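Ferritin (Ulva pertusa, PDB 3VNX) probably oxidises ferrous iron and stores it as a mineral inside a hollow shell of 24 subunits. Local coordinates at residues Y126-A131 with S181-V186. Residues are numbered along the deposited sequence; the frame is centred on the assembly and turned at random.
Sequences YAMELA and SQLRRV
Arg184 and Glu129 form a salt bridge between helix 155-201 and helix 123-151. The guanidinium grips one carboxylate oxygen side-on, through two nitrogens. Arg184 NH2 lies 3.0 Å from Glu129 OE2, and Arg184 NE lies 3.2 Å from the same Glu129 OE2. Both bonds are somewhat bent, the NH2 one at 153°. OE2 sits in the guanidinium plane, at its edge. The carboxylate plane is turned 58° from it. NH2 meets OE2 from above the carboxylate, and NE nearly along the C-O bond. Arg184 runs extended from CG to NE, which carries its head across to Glu129. Lys121 forms a second salt bridge to OE2, and the two positive groups would be expected to keep Glu129 ionised. Arg184 NH1 instead bonds to the backbone O of Ala25 in a neighbouring subunit, tying the bridge to the shell interface.

The segments lie on the third and fourth long helices of the ferritin four-helix bundle, near one end of it.

The apolar part is a single meeting of Met128 and Leu183. Met128 CG touches Leu183 CD1 at 3.3 Å, and the side chains cross at about a right angle. Phe75, Phe78 and Phe79 of helix 73-99 also pack against Met128, and Leu195, from the C-terminal part of 155-201, touches Leu183.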
loop_
_atom_site.group_PDB
_atom_site.type_symbol
_atom_site.label_atom_id
_atom_site.label_comp_id
_atom_site.label_asym_id
_atom_site.label_seq_id
_atom_site.Cartn_x
_atom_site.Cartn_y
_atom_site.Cartn_z
ATOM N N TYR A 126 -5.325 17.263 -53.077
ATOM C CA TYR A 126 -5.956 16.434 -54.092
ATOM C C TYR A 126 -6.427 15.106 -53.505
ATOM O O TYR A 126 -7.595 14.745 -53.650
ATOM C CB TYR A 126 -5.019 16.200 -55.269
ATOM C CG TYR A 126 -5.547 15.158 -56.225
ATOM C CD1 TYR A 126 -4.838 13.980 -56.465
ATOM C CD2 TYR A 126 -6.770 15.332 -56.871
ATOM C CE1 TYR A 126 -5.325 13.015 -57.339
ATOM C CE2 TYR A 126 -7.265 14.374 -57.746
ATOM C CZ TYR A 126 -6.537 13.220 -57.976
ATOM O OH TYR A 126 -7.019 12.265 -58.838
ATOM N N ALA A 127 -5.520 14.388 -52.844
ATOM C CA ALA A 127 -5.864 13.136 -52.187
ATOM C C ALA A 127 -7.043 13.292 -51.227
ATOM O O ALA A 127 -7.925 12.417 -51.161
ATOM C CB ALA A 127 -4.655 12.563 -51.455
ATOM N N MET A 128 -7.076 14.399 -50.486
ATOM C CA MET A 128 -8.171 14.600 -49.534
ATOM C C MET A 128 -9.481 14.927 -50.262
ATOM O O MET A 128 -10.578 14.537 -49.831
ATOM C CB MET A 128 -7.806 15.652 -48.479
ATOM C CG MET A 128 -6.543 15.273 -47.691
ATOM S SD MET A 128 -6.605 13.570 -47.038
ATOM C CE MET A 128 -7.914 13.749 -45.816
ATOM N N GLU A 129 -9.364 15.618 -51.389
ATOM C CA GLU A 129 -10.537 15.864 -52.219
ATOM C C GLU A 129 -11.025 14.559 -52.855
ATOM O O GLU A 129 -12.220 14.329 -52.972
ATOM C CB GLU A 129 -10.244 16.927 -53.279
ATOM C CG GLU A 129 -10.115 18.348 -52.724
ATOM C CD GLU A 129 -9.957 19.397 -53.817
ATOM O OE1 GLU A 129 -9.725 19.019 -54.990
ATOM O OE2 GLU A 129 -10.071 20.601 -53.504
ATOM N N LEU A 130 -10.093 13.703 -53.249
ATOM C CA LEU A 130 -10.435 12.396 -53.799
ATOM C C LEU A 130 -11.159 11.581 -52.734
ATOM O O LEU A 130 -12.233 11.030 -52.977
ATOM C CB LEU A 130 -9.166 11.661 -54.234
ATOM C CG LEU A 130 -9.238 10.599 -55.332
ATOM C CD1 LEU A 130 -8.280 9.479 -55.009
ATOM C CD2 LEU A 130 -10.638 10.050 -55.536
ATOM N N ALA A 131 -10.553 11.523 -51.548
ATOM C CA ALA A 131 -11.115 10.802 -50.406
ATOM C C ALA A 131 -12.526 11.275 -50.058
ATOM O O ALA A 131 -13.445 10.468 -49.930
ATOM C CB ALA A 131 -10.191 10.925 -49.182
ATOM N N SER A 181 -11.281 21.604 -46.359
ATOM C CA SER A 181 -11.357 23.010 -46.009
ATOM C C SER A 181 -10.021 23.485 -45.418
ATOM O O SER A 181 -9.538 24.578 -45.746
ATOM C CB SER A 181 -12.505 23.240 -45.027
ATOM O OG SER A 181 -12.414 24.521 -44.441
ATOM N N GLN A 182 -9.419 22.665 -44.555
ATOM C CA GLN A 182 -8.162 23.048 -43.924
ATOM C C GLN A 182 -7.004 23.156 -44.927
ATOM O O GLN A 182 -6.224 24.123 -44.903
ATOM C CB GLN A 182 -7.809 22.061 -42.813
ATOM C CG GLN A 182 -8.665 22.223 -41.579
ATOM C CD GLN A 182 -8.351 21.187 -40.516
ATOM O OE1 GLN A 182 -8.353 21.493 -39.324
ATOM N NE2 GLN A 182 -8.074 19.955 -40.944
ATOM N N LEU A 183 -6.882 22.162 -45.802
ATOM C CA LEU A 183 -5.793 22.160 -46.773
ATOM C C LEU A 183 -5.911 23.372 -47.704
ATOM O O LEU A 183 -4.917 24.041 -48.008
ATOM C CB LEU A 183 -5.771 20.840 -47.544
ATOM C CG LEU A 183 -5.145 19.701 -46.733
ATOM C CD1 LEU A 183 -5.247 18.351 -47.441
ATOM C CD2 LEU A 183 -3.694 20.047 -46.437
ATOM N N ARG A 184 -7.141 23.660 -48.119
ATOM C CA ARG A 184 -7.436 24.856 -48.892
ATOM C C ARG A 184 -7.044 26.124 -48.135
ATOM O O ARG A 184 -6.490 27.045 -48.722
ATOM C CB ARG A 184 -8.920 24.902 -49.274
ATOM C CG ARG A 184 -9.339 23.805 -50.251
ATOM C CD ARG A 184 -10.782 23.971 -50.710
ATOM N NE ARG A 184 -11.099 23.162 -51.892
ATOM C CZ ARG A 184 -12.101 23.423 -52.729
ATOM N NH1 ARG A 184 -12.888 24.474 -52.524
ATOM N NH2 ARG A 184 -12.323 22.633 -53.771
ATOM N N ARG A 185 -7.315 26.166 -46.836
ATOM C CA ARG A 185 -7.000 27.349 -46.046
ATOM C C ARG A 185 -5.491 27.600 -45.922
ATOM O O ARG A 185 -5.037 28.721 -46.112
ATOM C CB ARG A 185 -7.645 27.261 -44.652
ATOM C CG ARG A 185 -7.315 28.440 -43.726
ATOM C CD ARG A 185 -8.058 28.342 -42.379
ATOM N NE ARG A 185 -9.492 28.133 -42.548
ATOM C CZ ARG A 185 -10.364 29.117 -42.736
ATOM N NH1 ARG A 185 -9.952 30.378 -42.758
ATOM N NH2 ARG A 185 -11.649 28.848 -42.889
ATOM N N VAL A 186 -4.714 26.566 -45.604
ATOM C CA VAL A 186 -3.294 26.760 -45.279
ATOM C C VAL A 186 -2.358 26.706 -46.483
ATOM O O VAL A 186 -1.206 27.166 -46.398
ATOM C CB VAL A 186 -2.801 25.730 -44.259
ATOM C CG1 VAL A 186 -3.559 25.893 -42.943
ATOM C CG2 VAL A 186 -2.958 24.322 -44.830
#